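Alpha-amylase (Eisenia fetida, PDB 6M4K) probably catalyses the endohydrolysis of alpha-1,4-glucosidic linkages in starch-like polysaccharides, as a calcium-binding alpha-amylase of glycoside hydrolase family 13. Local coordinates at residues P445-D451 with R470-N476; A330-A334 with M394-H398. One frame throughout, in Å; residues are numbered along the deposited sequence.

Contact 1. Residues P445-D451 with R470-N476; sequences PGGEYCD and RATVIVN
Tyr449 and Val473 make the last hydrogen-bonded pair of a short two-stranded antiparallel sheet in the C-terminal all-beta domain, its strands joined by a long irregular connection, an example of one packed and one open face. Each is donor and acceptor to the other, Tyr449 N to Val473 O at 2.9 Å and Val473 N to Tyr449 O at 2.8 Å; Gly447 and Val475 make a second such pair of N-H...O bonds. The packed face carries Tyr449, Val473 and Val475. With chi1 177°, Val475 CG1 lies anti to the backbone N and near Pro445 O, while its CG2 meets Tyr449 CE1 obliquely at 3.5 Å; Ile495 of strand 492-496 covers both residues. On the exposed face Glu448 CG, in one of two conformers, lies alongside Ile474 CD1 at 3.7 Å. Beyond Cys450, disulfide-bonded to Cys462, the strands part and water enters: one molecule joins Asp451 N to Arg470 O, and another lies between Asp451 OD2 and Arg470 NE, whose direct salt bridge is long. Ser454 and Asn490 supply further partners to this pair. At the opposite end Tyr449 OH pins its ring by donating to Pro445 O at 2.7 Å, an oxygen in the ring plane.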
ATOM      1  N   PRO A 445       8.890 -31.296  -5.550  1.00 22.61           N
ATOM      2  CA  PRO A 445       9.410 -32.622  -5.192  1.00 24.03           C
ATOM      3  C   PRO A 445       8.344 -33.459  -4.500  1.00 24.64           C
ATOM      4  O   PRO A 445       7.485 -32.947  -3.780  1.00 22.92           O
ATOM      5  CB  PRO A 445      10.567 -32.307  -4.236  1.00 25.68           C
ATOM      6  CG  PRO A 445      10.901 -30.855  -4.478  1.00 27.92           C
ATOM      7  CD  PRO A 445       9.631 -30.201  -4.894  1.00 24.19           C
ATOM      8  N   GLY A 446       8.408 -34.768  -4.726  1.00 22.38           N
ATOM      9  CA  GLY A 446       7.454 -35.660  -4.091  1.00 23.87           C
ATOM     10  C   GLY A 446       7.526 -35.562  -2.577  1.00 24.75           C
ATOM     11  O   GLY A 446       8.597 -35.376  -1.994  1.00 26.80           O
ATOM     12  N   GLY A 447       6.373 -35.669  -1.935  1.00 22.23           N
ATOM     13  CA  GLY A 447       6.342 -35.639  -0.491  1.00 25.32           C
ATOM     14  C   GLY A 447       4.986 -35.222   0.037  1.00 22.96           C
ATOM     15  O   GLY A 447       4.004 -35.105  -0.701  1.00 22.98           O
ATOM     16  N   GLU A 448       4.969 -34.977   1.340  1.00 23.37           N
ATOM     17  CA  GLU A 448       3.749 -34.665   2.070  0.50 25.55           C
ATOM     18  C   GLU A 448       3.753 -33.183   2.417  1.00 23.76           C
ATOM     19  O   GLU A 448       4.649 -32.699   3.115  1.00 26.78           O
ATOM     20  CB  GLU A 448       3.624 -35.526   3.327  0.50 27.54           C
ATOM     21  CG  GLU A 448       3.794 -37.017   3.064  0.50 29.58           C
ATOM     22  CD  GLU A 448       3.407 -37.875   4.253  0.50 34.63           C
ATOM     23  OE1 GLU A 448       2.250 -37.775   4.709  0.50 36.97           O
ATOM     24  OE2 GLU A 448       4.262 -38.645   4.736  0.50 35.89           O
ATOM     25  N   TYR A 449       2.748 -32.464   1.914  1.00 19.91           N
ATOM     26  CA  TYR A 449       2.637 -31.023   2.078  1.00 19.51           C
ATOM     27  C   TYR A 449       1.333 -30.670   2.778  1.00 22.12           C
ATOM     28  O   TYR A 449       0.341 -31.393   2.668  1.00 23.86           O
ATOM     29  CB  TYR A 449       2.639 -30.327   0.715  1.00 20.70           C
ATOM     30  CG  TYR A 449       3.922 -30.448  -0.075  1.00 18.69           C
ATOM     31  CD1 TYR A 449       4.251 -31.620  -0.750  1.00 20.20           C
ATOM     32  CD2 TYR A 449       4.792 -29.370  -0.176  1.00 19.55           C
ATOM     33  CE1 TYR A 449       5.415 -31.716  -1.481  1.00 20.78           C
ATOM     34  CE2 TYR A 449       5.951 -29.453  -0.906  1.00 19.02           C
ATOM     35  CZ  TYR A 449       6.266 -30.625  -1.556  1.00 20.69           C
ATOM     36  OH  TYR A 449       7.421 -30.698  -2.282  1.00 21.77           O
ATOM     37  N   CYS A 450       1.330 -29.544   3.481  1.00 20.31           N
ATOM     38  CA  CYS A 450       0.121 -29.009   4.087  1.00 21.68           C
ATOM     39  C   CYS A 450      -0.334 -27.766   3.335  1.00 21.39           C
ATOM     40  O   CYS A 450       0.485 -26.982   2.841  1.00 20.86           O
ATOM     41  CB  CYS A 450       0.349 -28.618   5.546  1.00 22.70           C
ATOM     42  SG  CYS A 450       1.065 -29.918   6.559  1.00 26.88           S
ATOM     43  N   ASP A 451      -1.650 -27.586   3.275  1.00 18.79           N
ATOM     44  CA  ASP A 451      -2.233 -26.377   2.712  1.00 18.95           C
ATOM     45  C   ASP A 451      -1.988 -25.217   3.669  1.00 17.33           C
ATOM     46  O   ASP A 451      -2.583 -25.151   4.749  1.00 18.47           O
ATOM     47  CB  ASP A 451      -3.726 -26.582   2.500  1.00 19.96           C
ATOM     48  CG  ASP A 451      -4.445 -25.286   2.236  1.00 20.30           C
ATOM     49  OD1 ASP A 451      -3.862 -24.425   1.538  1.00 19.33           O
ATOM     50  OD2 ASP A 451      -5.572 -25.102   2.730  1.00 21.98           O
ATOM     51  N   ARG A 470      -6.840 -28.419   6.294  1.00 24.47           N
ATOM     52  CA  ARG A 470      -7.274 -29.443   5.357  1.00 26.59           C
ATOM     53  C   ARG A 470      -6.372 -30.670   5.430  1.00 28.34           C
ATOM     54  O   ARG A 470      -5.268 -30.641   5.985  1.00 26.44           O
ATOM     55  CB  ARG A 470      -7.274 -28.903   3.922  1.00 25.36           C
ATOM     56  CG  ARG A 470      -8.260 -27.776   3.678  1.00 25.54           C
ATOM     57  CD  ARG A 470      -8.300 -27.366   2.211  1.00 28.32           C
ATOM     58  NE  ARG A 470      -9.042 -26.119   2.024  1.00 33.02           N
ATOM     59  CZ  ARG A 470     -10.367 -26.036   1.938  1.00 39.01           C
ATOM     60  NH1 ARG A 470     -11.114 -27.130   2.026  1.00 35.37           N
ATOM     61  NH2 ARG A 470     -10.948 -24.853   1.773  1.00 31.60           N
ATOM     62  N   ALA A 471      -6.867 -31.760   4.849  1.00 25.39           N
ATOM     63  CA  ALA A 471      -6.085 -32.980   4.751  1.00 27.83           C
ATOM     64  C   ALA A 471      -4.789 -32.731   3.990  1.00 31.39           C
ATOM     65  O   ALA A 471      -4.702 -31.864   3.115  1.00 26.57           O
ATOM     66  CB  ALA A 471      -6.894 -34.066   4.039  1.00 27.80           C
ATOM     67  N   THR A 472      -3.779 -33.519   4.332  1.00 27.87           N
ATOM     68  CA  THR A 472      -2.465 -33.392   3.725  1.00 28.88           C
ATOM     69  C   THR A 472      -2.529 -33.641   2.221  1.00 30.69           C
ATOM     70  O   THR A 472      -3.246 -34.527   1.749  1.00 29.36           O
ATOM     71  CB  THR A 472      -1.546 -34.417   4.384  1.00 33.43           C
ATOM     72  OG1 THR A 472      -0.945 -33.842   5.553  1.00 43.18           O
ATOM     73  CG2 THR A 472      -0.493 -34.863   3.425  1.00 34.78           C
ATOM     74  N   VAL A 473      -1.764 -32.853   1.467  1.00 24.12           N
ATOM     75  CA  VAL A 473      -1.660 -32.991   0.021  1.00 21.54           C
ATOM     76  C   VAL A 473      -0.424 -33.824  -0.300  1.00 25.41           C
ATOM     77  O   VAL A 473       0.696 -33.459   0.083  1.00 24.14           O
ATOM     78  CB  VAL A 473      -1.577 -31.616  -0.662  1.00 25.06           C
ATOM     79  CG1 VAL A 473      -1.324 -31.784  -2.142  1.00 23.81           C
ATOM     80  CG2 VAL A 473      -2.841 -30.808  -0.403  1.00 28.51           C
ATOM     81  N   ILE A 474      -0.613 -34.924  -1.026  1.00 25.60           N
ATOM     82  CA  ILE A 474       0.485 -35.796  -1.427  1.00 23.58           C
ATOM     83  C   ILE A 474       0.934 -35.408  -2.825  1.00 26.08           C
ATOM     84  O   ILE A 474       0.156 -35.493  -3.784  1.00 26.70           O
ATOM     85  CB  ILE A 474       0.067 -37.274  -1.396  1.00 29.89           C
ATOM     86  CG1 ILE A 474      -0.332 -37.689   0.019  1.00 30.58           C
ATOM     87  CG2 ILE A 474       1.188 -38.147  -1.946  1.00 29.58           C
ATOM     88  CD1 ILE A 474       0.749 -37.476   1.044  1.00 32.89           C
ATOM     89  N   VAL A 475       2.194 -35.011  -2.957  1.00 21.08           N
ATOM     90  CA  VAL A 475       2.811 -34.858  -4.264  1.00 21.06           C
ATOM     91  C   VAL A 475       3.489 -36.180  -4.587  1.00 23.11           C
ATOM     92  O   VAL A 475       4.366 -36.632  -3.845  1.00 23.39           O
ATOM     93  CB  VAL A 475       3.798 -33.683  -4.285  1.00 21.51           C
ATOM     94  CG1 VAL A 475       4.487 -33.594  -5.624  1.00 23.48           C
ATOM     95  CG2 VAL A 475       3.061 -32.373  -3.976  1.00 22.91           C
ATOM     96  N   ASN A 476       3.189 -36.730  -5.771  0.50 20.38           N
ATOM     97  CA  ASN A 476       3.708 -38.012  -6.236  0.50 20.87           C
ATOM     98  C   ASN A 476       5.119 -37.880  -6.813  0.50 22.51           C
ATOM     99  O   ASN A 476       5.646 -36.786  -7.007  0.50 21.72           O
ATOM    100  CB  ASN A 476       2.802 -38.581  -7.327  0.50 20.24           C
ATOM    101  CG  ASN A 476       1.373 -38.705  -6.884  0.50 20.48           C
ATOM    102  OD1 ASN A 476       1.088 -39.257  -5.822  0.50 22.62           O
ATOM    103  ND2 ASN A 476       0.457 -38.186  -7.692  0.50 19.94           N
TER
HETATM  104  O   HOH W   1      -3.202 -29.701   4.273  1.00 24.90           O
HETATM  105  O   HOH W   2      -7.775 -23.714   2.172  1.00 26.02           O

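Contact 2. Residues A330-A334 with M394-H398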
ATOM      1  N   ALA A 330      -4.007 -13.541  -2.169  1.00 13.80           N
ATOM      2  CA  ALA A 330      -3.216 -14.750  -2.362  1.00 14.26           C
ATOM      3  C   ALA A 330      -2.663 -14.816  -3.775  1.00 14.04           C
ATOM      4  O   ALA A 330      -1.491 -15.149  -3.979  1.00 14.32           O
ATOM      5  CB  ALA A 330      -4.060 -15.990  -2.063  1.00 15.57           C
ATOM      6  N   PHE A 331      -3.501 -14.530  -4.774  1.00 12.82           N
ATOM      7  CA  PHE A 331      -3.002 -14.479  -6.141  1.00 13.90           C
ATOM      8  C   PHE A 331      -1.859 -13.479  -6.273  1.00 14.65           C
ATOM      9  O   PHE A 331      -0.806 -13.796  -6.842  1.00 13.94           O
ATOM     10  CB  PHE A 331      -4.117 -14.148  -7.138  1.00 14.76           C
ATOM     11  CG  PHE A 331      -3.602 -14.023  -8.540  1.00 13.11           C
ATOM     12  CD1 PHE A 331      -3.370 -15.157  -9.300  1.00 15.03           C
ATOM     13  CD2 PHE A 331      -3.276 -12.782  -9.070  1.00 14.48           C
ATOM     14  CE1 PHE A 331      -2.857 -15.058 -10.575  1.00 14.30           C
ATOM     15  CE2 PHE A 331      -2.739 -12.680 -10.346  1.00 14.70           C
ATOM     16  CZ  PHE A 331      -2.538 -13.818 -11.099  1.00 14.85           C
ATOM     17  N   GLU A 332      -2.063 -12.258  -5.778  1.00 13.33           N
ATOM     18  CA  GLU A 332      -1.052 -11.211  -5.909  1.00 14.49           C
ATOM     19  C   GLU A 332       0.276 -11.628  -5.283  1.00 13.71           C
ATOM     20  O   GLU A 332       1.347 -11.333  -5.828  1.00 13.22           O
ATOM     21  CB  GLU A 332      -1.596  -9.938  -5.266  1.00 16.22           C
ATOM     22  CG  GLU A 332      -0.578  -8.890  -4.907  1.00 16.08           C
ATOM     23  CD  GLU A 332      -1.210  -7.824  -4.062  1.00 13.62           C
ATOM     24  OE1 GLU A 332      -1.610  -6.810  -4.635  1.00 14.87           O
ATOM     25  OE2 GLU A 332      -1.332  -8.032  -2.826  1.00 15.28           O
ATOM     26  N   LEU A 333       0.225 -12.328  -4.149  1.00 12.79           N
ATOM     27  CA  LEU A 333       1.428 -12.741  -3.434  1.00 13.12           C
ATOM     28  C   LEU A 333       2.096 -13.933  -4.099  1.00 14.41           C
ATOM     29  O   LEU A 333       3.319 -14.071  -4.016  1.00 13.62           O
ATOM     30  CB  LEU A 333       1.079 -13.078  -1.983  1.00 13.91           C
ATOM     31  CG  LEU A 333       0.884 -11.841  -1.096  1.00 12.30           C
ATOM     32  CD1 LEU A 333       0.214 -12.221   0.208  1.00 14.46           C
ATOM     33  CD2 LEU A 333       2.232 -11.172  -0.820  1.00 14.59           C
ATOM     34  N   ALA A 334       1.320 -14.812  -4.733  1.00 13.64           N
ATOM     35  CA  ALA A 334       1.890 -15.972  -5.404  1.00 13.91           C
ATOM     36  C   ALA A 334       2.442 -15.638  -6.777  1.00 12.73           C
ATOM     37  O   ALA A 334       3.294 -16.379  -7.280  1.00 14.44           O
ATOM     38  CB  ALA A 334       0.820 -17.054  -5.562  1.00 15.20           C
ATOM     39  N   MET A 394       0.780 -16.655   2.951  1.00 14.05           N
ATOM     40  CA  MET A 394       1.066 -16.368   1.555  1.00 12.27           C
ATOM     41  C   MET A 394       2.250 -15.423   1.394  1.00 13.52           C
ATOM     42  O   MET A 394       2.898 -15.451   0.342  1.00 13.66           O
ATOM     43  CB  MET A 394      -0.172 -15.851   0.817  1.00 15.47           C
ATOM     44  CG  MET A 394      -1.197 -16.948   0.508  1.00 16.30           C
ATOM     45  SD  MET A 394      -0.519 -18.361  -0.385  1.00 15.96           S
ATOM     46  CE  MET A 394       0.146 -17.564  -1.852  1.00 16.33           C
ATOM     47  N   VAL A 395       2.559 -14.612   2.406  1.00 13.36           N
ATOM     48  CA  VAL A 395       3.828 -13.888   2.393  1.00 13.75           C
ATOM     49  C   VAL A 395       4.991 -14.863   2.491  1.00 14.22           C
ATOM     50  O   VAL A 395       5.980 -14.742   1.758  1.00 13.76           O
ATOM     51  CB  VAL A 395       3.844 -12.830   3.505  1.00 13.37           C
ATOM     52  CG1 VAL A 395       5.255 -12.267   3.745  1.00 14.51           C
ATOM     53  CG2 VAL A 395       2.842 -11.720   3.180  1.00 14.31           C
ATOM     54  N   ARG A 396       4.879 -15.865   3.366  1.00 14.00           N
ATOM     55  CA  ARG A 396       5.893 -16.912   3.417  1.00 15.08           C
ATOM     56  C   ARG A 396       6.001 -17.647   2.083  1.00 14.47           C
ATOM     57  O   ARG A 396       7.111 -17.887   1.599  1.00 14.77           O
ATOM     58  CB  ARG A 396       5.627 -17.867   4.588  1.00 14.83           C
ATOM     59  CG  ARG A 396       6.695 -18.952   4.735  1.00 16.11           C
ATOM     60  CD  ARG A 396       6.574 -19.683   6.057  1.00 18.50           C
ATOM     61  NE  ARG A 396       5.303 -20.397   6.127  1.00 17.61           N
ATOM     62  CZ  ARG A 396       4.929 -21.177   7.135  1.00 22.47           C
ATOM     63  NH1 ARG A 396       5.730 -21.348   8.178  1.00 24.79           N
ATOM     64  NH2 ARG A 396       3.751 -21.790   7.088  1.00 20.50           N
ATOM     65  N   PHE A 397       4.862 -17.991   1.463  1.00 13.36           N
ATOM     66  CA  PHE A 397       4.875 -18.596   0.132  1.00 14.09           C
ATOM     67  C   PHE A 397       5.636 -17.709  -0.843  1.00 13.60           C
ATOM     68  O   PHE A 397       6.523 -18.171  -1.564  1.00 14.00           O
ATOM     69  CB  PHE A 397       3.424 -18.790  -0.339  1.00 14.28           C
ATOM     70  CG  PHE A 397       3.268 -19.446  -1.702  1.00 14.42           C
ATOM     71  CD1 PHE A 397       3.522 -18.742  -2.872  1.00 14.36           C
ATOM     72  CD2 PHE A 397       2.776 -20.747  -1.808  1.00 14.93           C
ATOM     73  CE1 PHE A 397       3.345 -19.330  -4.105  1.00 14.61           C
ATOM     74  CE2 PHE A 397       2.589 -21.347  -3.041  1.00 15.09           C
ATOM     75  CZ  PHE A 397       2.880 -20.647  -4.195  1.00 15.08           C
ATOM     76  N   HIS A 398       5.285 -16.425  -0.873  1.00 13.52           N
ATOM     77  CA  HIS A 398       5.954 -15.450  -1.731  1.00 13.34           C
ATOM     78  C   HIS A 398       7.456 -15.446  -1.495  1.00 12.89           C
ATOM     79  O   HIS A 398       8.241 -15.435  -2.450  1.00 14.19           O
ATOM     80  CB  HIS A 398       5.362 -14.082  -1.388  1.00 13.10           C
ATOM     81  CG  HIS A 398       6.022 -12.915  -2.059  1.00 13.05           C
ATOM     82  ND1 HIS A 398       5.529 -12.342  -3.212  1.00 14.90           N
ATOM     83  CD2 HIS A 398       7.092 -12.169  -1.695  1.00 14.21           C
ATOM     84  CE1 HIS A 398       6.276 -11.298  -3.537  1.00 13.50           C
ATOM     85  NE2 HIS A 398       7.247 -11.189  -2.646  1.00 14.67           N
TER
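This is a buried helix-helix contact at the outer layer of the catalytic barrel, where the C-terminal end of helix 322-334 packs beside helix 389-401. The short segments run nearly parallel, 20° apart, with axes 8.8 Å from each other at closest approach. Small residues on one side make such closeness possible: Ala330 and Ala334 receive Met394, whose chain bends at chi2 (-54°) and chi3 (-58°), which brings its methyl between Ala334 and the Phe397 ring. Met394 CE lies 3.8 Å from Ala334 CB and also rests over one face of that ring, offset toward the rim. Phe397 CE1 in turn reaches Ala334 CB at 3.7 Å. Leu333 fills the other flank, its CD1 placed against Met394 CB at 3.7 Å and against Val395 CG2 at 4.0 Å, with Val340 of the last barrel strand behind it. One polar bond joins the helices: His398 ND1 donates to Leu333 O at 2.9 Å, the acceptor lying almost in the imidazole plane and the donor on a carbonyl lone pair. NE2 of the same ring is bonded to Asp17, so both ring nitrogens are engaged and the ring is fixed in rotation. A leucine in place of His398 would probably leave the buried Leu333 carbonyl without its donor and take from Asp17 its bond to the ring. Strand 492-496 adds Met492 and Ala494 beside this packing, which joins consecutive outer helices flanking strand 339-344, the helix-to-helix packing of neighbouring beta-alpha units round a TIM barrel.

Overall arrangement
Contact 2 closes before contact 1 opens along the chain, and the two illustrate packing in two domains of one chain, the catalytic barrel and the C-terminal all-beta domain. Their centres are about 18 Å apart and their nearest atoms about 7 Å, so they do not touch. Strand 492-496 bridges the gap: Ile493 and Ile495 serve the strand pair of contact 1, whereas Met492 and Ala494 serve the helices of contact 2. Ile453 also relates them, giving its backbone N to Asp451 and its side chain to Met394. Contact 2 lies about 15 Å from the centre of the chain and contact 1 about 33 Å, on the same side. Both stand away from the calcium site of Asn105, Arg161, Asp170 and His204.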